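Local coordinates for Myo-inositol phosphohydrolase (Mitsuokella multacida, PDB 4WU3), which probably hydrolyses phosphate groups from myo-inositol phosphates such as phytate, as a phosphatase with a fold like that of protein tyrosine phosphatases, at residues A[352-357]-A[539-544]; A[361-366]-A[572-577]. The protein carries 2 engineered substitutions. One frame throughout, in Å; residues are numbered along the deposited sequence.

Contact 1 (A[352-357]-A[539-544]); sequences LPRNFR and HSQAGA. Engineered in segment 539-544: Ser540 (natural residue Cys). With 4IP (inositol-(1,3,4,5)-tetrakisphosphate), chain F.
Asn355 and Arg357 each reach a backbone carbonyl of segment 539-544, the first part of the phosphate-binding loop. Arg357 leaves the backbone with CG between N and the carbonyl carbon (chi1 66°), and a bend at chi2 turns the chain back along its own segment. Its CB packs against Leu574 O, and the side chain lies against Thr547, Thr548 and Met551 of helix 545-558. At the tip, NH1 serves two carbonyls, both in the guanidinium plane: Asn355 O at 2.8 Å, and Gly543 O at 2.9 Å, approached on a lone pair. NH2 adds a weak bond to Gly543 O and packs near Gly576 CA. A leucine in place of Arg357 would probably leave the carbonyls of Asn355 and Gly543 without this shared donor, setting the turn and the phosphate-binding loop freer to shift against each other. Asn355, at the third position of a type II turn from Pro353 to Phe356, sends ND2 to Ala542 O at 2.6 Å, almost straight in line with the carbonyl. The more exposed Arg354 brings NH2 to within 3.6 Å of Ala542 CB. With these carbonyls held from behind, the amides of the loop face the ligand: Gln541 N binds O3P of the inositol tetrakisphosphate, and Ala544 N binds its O2P at 2.9 Å. The OG of the engineered Ser540, cysteine in the natural protein, is modelled doubtfully close to O2P and is also hydrogen-bonded to Thr547. These residues form most of the protein tyrosine phosphatase P-loop, which ends at Arg546 and carries the nucleophilic cysteine of this family. The loop links strand 535-539 to helix 545-558, with Ala544 as N-cap, while the turn precedes edge strand 357-358 and rests through Pro353 and Phe356 on helix 398-411.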
# COMPACT_ATOMS: atom_id res chain seq x y z
N LEU A 352 -24.36 23.28 39.08
CA LEU A 352 -23.14 23.81 38.51
C LEU A 352 -22.69 22.93 37.34
O LEU A 352 -22.91 21.72 37.36
CB LEU A 352 -22.05 23.88 39.57
CG LEU A 352 -22.30 24.83 40.75
CD1 LEU A 352 -21.37 24.50 41.91
CD2 LEU A 352 -22.14 26.27 40.31
N PRO A 353 -22.07 23.54 36.32
CA PRO A 353 -21.61 22.76 35.19
C PRO A 353 -20.52 21.80 35.63
O PRO A 353 -19.93 21.98 36.70
CB PRO A 353 -21.07 23.81 34.23
CG PRO A 353 -20.68 24.96 35.10
CD PRO A 353 -21.70 24.96 36.20
N ARG A 354 -20.25 20.78 34.81
CA ARG A 354 -19.18 19.84 35.08
C ARG A 354 -17.84 20.55 35.24
O ARG A 354 -17.59 21.58 34.62
CB ARG A 354 -19.11 18.83 33.94
CG ARG A 354 -18.20 17.63 34.19
CD ARG A 354 -18.49 16.50 33.21
NE ARG A 354 -18.50 16.94 31.82
CZ ARG A 354 -17.57 16.64 30.91
NH1 ARG A 354 -16.53 15.87 31.24
NH2 ARG A 354 -17.67 17.11 29.67
N ASN A 355 -16.99 20.03 36.11
CA ASN A 355 -15.62 20.52 36.30
C ASN A 355 -15.54 22.01 36.65
O ASN A 355 -14.59 22.71 36.23
CB ASN A 355 -14.78 20.24 35.04
CG ASN A 355 -14.63 18.75 34.77
OD1 ASN A 355 -14.55 17.95 35.70
ND2 ASN A 355 -14.58 18.39 33.50
N PHE A 356 -16.52 22.48 37.42
CA PHE A 356 -16.59 23.88 37.82
C PHE A 356 -15.64 24.11 38.97
O PHE A 356 -15.59 23.31 39.89
CB PHE A 356 -18.00 24.26 38.28
CG PHE A 356 -18.11 25.67 38.82
CD1 PHE A 356 -18.24 26.74 37.95
CD2 PHE A 356 -18.06 25.93 40.18
CE1 PHE A 356 -18.33 28.04 38.43
CE2 PHE A 356 -18.17 27.22 40.66
CZ PHE A 356 -18.30 28.28 39.79
N ARG A 357 -14.90 25.22 38.93
CA ARG A 357 -14.05 25.60 40.05
C ARG A 357 -13.73 27.07 40.02
O ARG A 357 -13.75 27.69 38.95
CB ARG A 357 -12.74 24.79 40.06
CG ARG A 357 -11.81 25.07 38.89
CD ARG A 357 -12.13 24.23 37.65
NE ARG A 357 -11.01 24.22 36.71
CZ ARG A 357 -11.04 23.65 35.52
NH1 ARG A 357 -12.10 23.03 35.08
NH2 ARG A 357 -10.00 23.70 34.73
N HIS A 539 -14.24 28.46 29.80
CA HIS A 539 -14.86 27.17 29.50
C HIS A 539 -14.46 26.71 28.12
O HIS A 539 -14.12 27.50 27.24
CB HIS A 539 -16.40 27.23 29.64
CG HIS A 539 -17.11 27.72 28.41
ND1 HIS A 539 -17.37 26.92 27.33
CD2 HIS A 539 -17.59 28.95 28.10
CE1 HIS A 539 -17.97 27.63 26.39
NE2 HIS A 539 -18.12 28.86 26.84
N SER A 540 -14.48 25.40 27.93
CA SER A 540 -14.34 24.83 26.61
C SER A 540 -15.45 23.78 26.53
O SER A 540 -16.58 24.08 26.92
CB SER A 540 -12.94 24.25 26.42
OG SER A 540 -12.48 23.68 27.62
N GLN A 541 -15.16 22.59 26.03
CA GLN A 541 -16.20 21.56 25.92
C GLN A 541 -16.33 20.86 27.26
O GLN A 541 -17.41 20.79 27.81
CB GLN A 541 -15.87 20.54 24.81
CG GLN A 541 -17.07 19.71 24.33
CD GLN A 541 -17.43 18.56 25.26
OE1 GLN A 541 -16.58 18.01 25.96
NE2 GLN A 541 -18.69 18.16 25.24
N ALA A 542 -15.20 20.38 27.77
CA ALA A 542 -15.17 19.60 29.00
C ALA A 542 -14.56 20.33 30.19
O ALA A 542 -14.53 19.80 31.30
CB ALA A 542 -14.42 18.30 28.77
N GLY A 543 -14.05 21.53 29.98
CA GLY A 543 -13.38 22.25 31.06
C GLY A 543 -12.09 21.57 31.45
O GLY A 543 -11.67 21.66 32.60
N ALA A 544 -11.45 20.88 30.50
CA ALA A 544 -10.20 20.17 30.78
C ALA A 544 -9.02 20.78 30.01
O ALA A 544 -8.38 21.72 30.50
CB ALA A 544 -10.35 18.69 30.46
C1 4IP F . -11.16 18.09 26.00
O1 4IP F . -11.29 19.19 26.90
C2 4IP F . -12.53 17.58 25.60
O2 4IP F . -13.28 17.25 26.76
C3 4IP F . -12.43 16.32 24.73
O3 4IP F . -13.74 15.86 24.41
C4 4IP F . -11.65 15.22 25.43
O4 4IP F . -11.51 14.11 24.54
C5 4IP F . -10.27 15.73 25.85
O5 4IP F . -9.55 14.71 26.55
C6 4IP F . -10.37 16.99 26.71
O6 4IP F . -9.07 17.47 27.04
P1 4IP F . -11.54 20.70 26.41
O1P 4IP F . -10.23 21.11 25.80
O2P 4IP F . -11.90 21.41 27.69
O3P 4IP F . -12.69 20.60 25.45
P3 4IP F . -14.18 15.67 22.87
O4P 4IP F . -12.98 15.01 22.22
O5P 4IP F . -14.46 17.08 22.40
O6P 4IP F . -15.39 14.78 22.92
P4 4IP F . -11.90 12.60 24.96
O7P 4IP F . -13.27 12.71 25.57
O8P 4IP F . -11.87 11.87 23.64
O9P 4IP F . -10.80 12.21 25.94
P5 4IP F . -7.96 14.56 26.33
OPF 4IP F . -7.69 15.05 24.92
OPG 4IP F . -7.73 13.08 26.54
OPH 4IP F . -7.35 15.44 27.40

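Contact 2 (A[361-366]-A[572-577]); sequences SAFRTD and YLLGGN
Arg364 rises from its backbone with CG between N and the carbonyl carbon (chi1 70°), and a bend at chi3 swings its guanidinium onto Tyr572. The two flat groups stack with their planes only 10° apart, and Arg364 CZ lies 4.2 Å from the centroid of the Tyr572 ring, a cation-pi contact over the face. From this position the guanidinium also grips the backbone of the same tyrosine side-on: NE and NH2 of Arg364 both donate to Tyr572 O, at 3.2 and 3.1 Å. That oxygen lies in the guanidinium plane, although NE approaches from above the carbonyl plane. Gly575 N is a third donor to Tyr572 O, which thus receives three bonds at the helix end. NH1 points to Asp366, forming a salt bridge with OD2 at 3.0 Å, so stack, carbonyl and carboxylate together fix the rotation of the guanidinium. The hydroxyl of Tyr572 is bonded to the backbone N of Asn368, just beyond the segment.

The backbone of Arg364 joins in as well, its N donating to Leu573 O at 2.7 Å. One residue earlier, Phe363 covers the apolar side of the helix end. Leu573 CB sits over one face of its ring, 3.8 Å from the centroid in a CH-pi contact, while Leu574 CG meets the ring edge in plane. The methyl CD2 of Leu574 continues this packing to Ser361 O, 3.4 Å away. Gly575, with phi 124°, ends helix 564-573 in a Schellman motif, and here the last turn of the helix offers the carbonyls of Tyr572 and Leu573 to the loop 361-366: a C-terminal helix cap supplemented by an arginine from a distant part of the chain.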
# COMPACT_ATOMS: atom_id res chain seq x y z
N SER A 361 -11.72 27.57 45.43
CA SER A 361 -12.27 26.23 45.64
C SER A 361 -11.32 25.33 46.43
O SER A 361 -10.14 25.63 46.57
CB SER A 361 -12.58 25.55 44.30
OG SER A 361 -13.70 26.16 43.67
N ALA A 362 -11.85 24.23 46.96
CA ALA A 362 -11.02 23.23 47.64
C ALA A 362 -10.28 22.36 46.63
O ALA A 362 -10.80 22.04 45.56
CB ALA A 362 -11.88 22.36 48.54
N PHE A 363 -9.06 21.98 46.97
CA PHE A 363 -8.33 20.99 46.18
C PHE A 363 -9.13 19.68 46.13
O PHE A 363 -9.86 19.35 47.07
CB PHE A 363 -6.95 20.72 46.77
CG PHE A 363 -5.96 21.84 46.55
CD1 PHE A 363 -6.20 22.82 45.60
CD2 PHE A 363 -4.78 21.88 47.26
CE1 PHE A 363 -5.28 23.83 45.39
CE2 PHE A 363 -3.87 22.90 47.06
CZ PHE A 363 -4.12 23.87 46.12
N ARG A 364 -8.98 18.94 45.04
CA ARG A 364 -9.65 17.66 44.88
C ARG A 364 -9.03 16.59 45.78
O ARG A 364 -7.88 16.68 46.19
CB ARG A 364 -9.56 17.20 43.43
CG ARG A 364 -8.17 16.79 42.99
CD ARG A 364 -8.25 15.95 41.74
NE ARG A 364 -8.15 16.76 40.54
CZ ARG A 364 -8.65 16.43 39.36
NH1 ARG A 364 -9.32 15.32 39.18
NH2 ARG A 364 -8.49 17.23 38.34
N THR A 365 -9.81 15.54 46.07
CA THR A 365 -9.32 14.43 46.88
C THR A 365 -9.10 13.17 46.06
O THR A 365 -8.73 12.13 46.61
CB THR A 365 -10.32 14.10 48.00
OG1 THR A 365 -11.57 13.74 47.41
CG2 THR A 365 -10.51 15.29 48.91
N ASP A 366 -9.32 13.25 44.75
CA ASP A 366 -9.19 12.10 43.87
C ASP A 366 -7.94 12.18 42.99
O ASP A 366 -7.97 11.80 41.82
CB ASP A 366 -10.44 11.97 43.00
CG ASP A 366 -10.71 13.22 42.16
OD1 ASP A 366 -11.12 14.26 42.71
OD2 ASP A 366 -10.51 13.15 40.93
N TYR A 572 -4.41 21.69 38.45
CA TYR A 572 -4.88 20.31 38.44
C TYR A 572 -5.69 20.04 39.70
O TYR A 572 -6.82 19.54 39.63
CB TYR A 572 -3.71 19.31 38.36
CG TYR A 572 -4.13 17.88 38.60
CD1 TYR A 572 -4.76 17.15 37.61
CD2 TYR A 572 -3.91 17.26 39.82
CE1 TYR A 572 -5.16 15.84 37.83
CE2 TYR A 572 -4.30 15.95 40.05
CZ TYR A 572 -4.93 15.24 39.04
OH TYR A 572 -5.33 13.93 39.23
N LEU A 573 -5.13 20.40 40.85
CA LEU A 573 -5.77 20.11 42.12
C LEU A 573 -7.12 20.79 42.22
O LEU A 573 -8.04 20.26 42.83
CB LEU A 573 -4.88 20.52 43.28
CG LEU A 573 -3.66 19.61 43.43
CD1 LEU A 573 -2.71 20.14 44.48
CD2 LEU A 573 -4.10 18.20 43.79
N LEU A 574 -7.25 21.96 41.60
CA LEU A 574 -8.50 22.70 41.69
C LEU A 574 -9.58 22.13 40.78
O LEU A 574 -10.73 22.56 40.85
CB LEU A 574 -8.28 24.18 41.38
CG LEU A 574 -7.51 24.89 42.49
CD1 LEU A 574 -6.87 26.18 42.00
CD2 LEU A 574 -8.44 25.16 43.66
N GLY A 575 -9.21 21.17 39.93
CA GLY A 575 -10.18 20.48 39.08
C GLY A 575 -9.92 20.50 37.58
O GLY A 575 -10.73 19.98 36.81
N GLY A 576 -8.81 21.11 37.16
CA GLY A 576 -8.38 21.04 35.77
C GLY A 576 -7.70 19.71 35.52
O GLY A 576 -7.67 18.83 36.39
N ASN A 577 -7.16 19.52 34.32
CA ASN A 577 -6.26 18.40 34.10
C ASN A 577 -4.85 18.92 34.34
O ASN A 577 -4.70 20.06 34.81
CB ASN A 577 -6.43 17.76 32.72
CG ASN A 577 -6.07 18.68 31.57
OD1 ASN A 577 -5.43 19.71 31.74
ND2 ASN A 577 -6.49 18.29 30.37

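In the fold
Followed from the N terminus, the chain first passes through an earlier phosphatase-like half outside both contacts; after strand 342-346 it forms the turn of contact 1, then the short strand 357-358, and within a few residues reaches the first half of contact 2. Strand 535-539 then leads into the second half of contact 1, closing a loop of 181 residues, and helices 545-558 and 564-573 follow before 572-577 closes contact 2. The two closures therefore cross rather than nest. Their centres lie 12 Å apart, and they meet where Ala544 packs on Asn577. Together they tie the chain on either side of edge strand 357-358 to the ligand-binding loop and the end of helix 564-573.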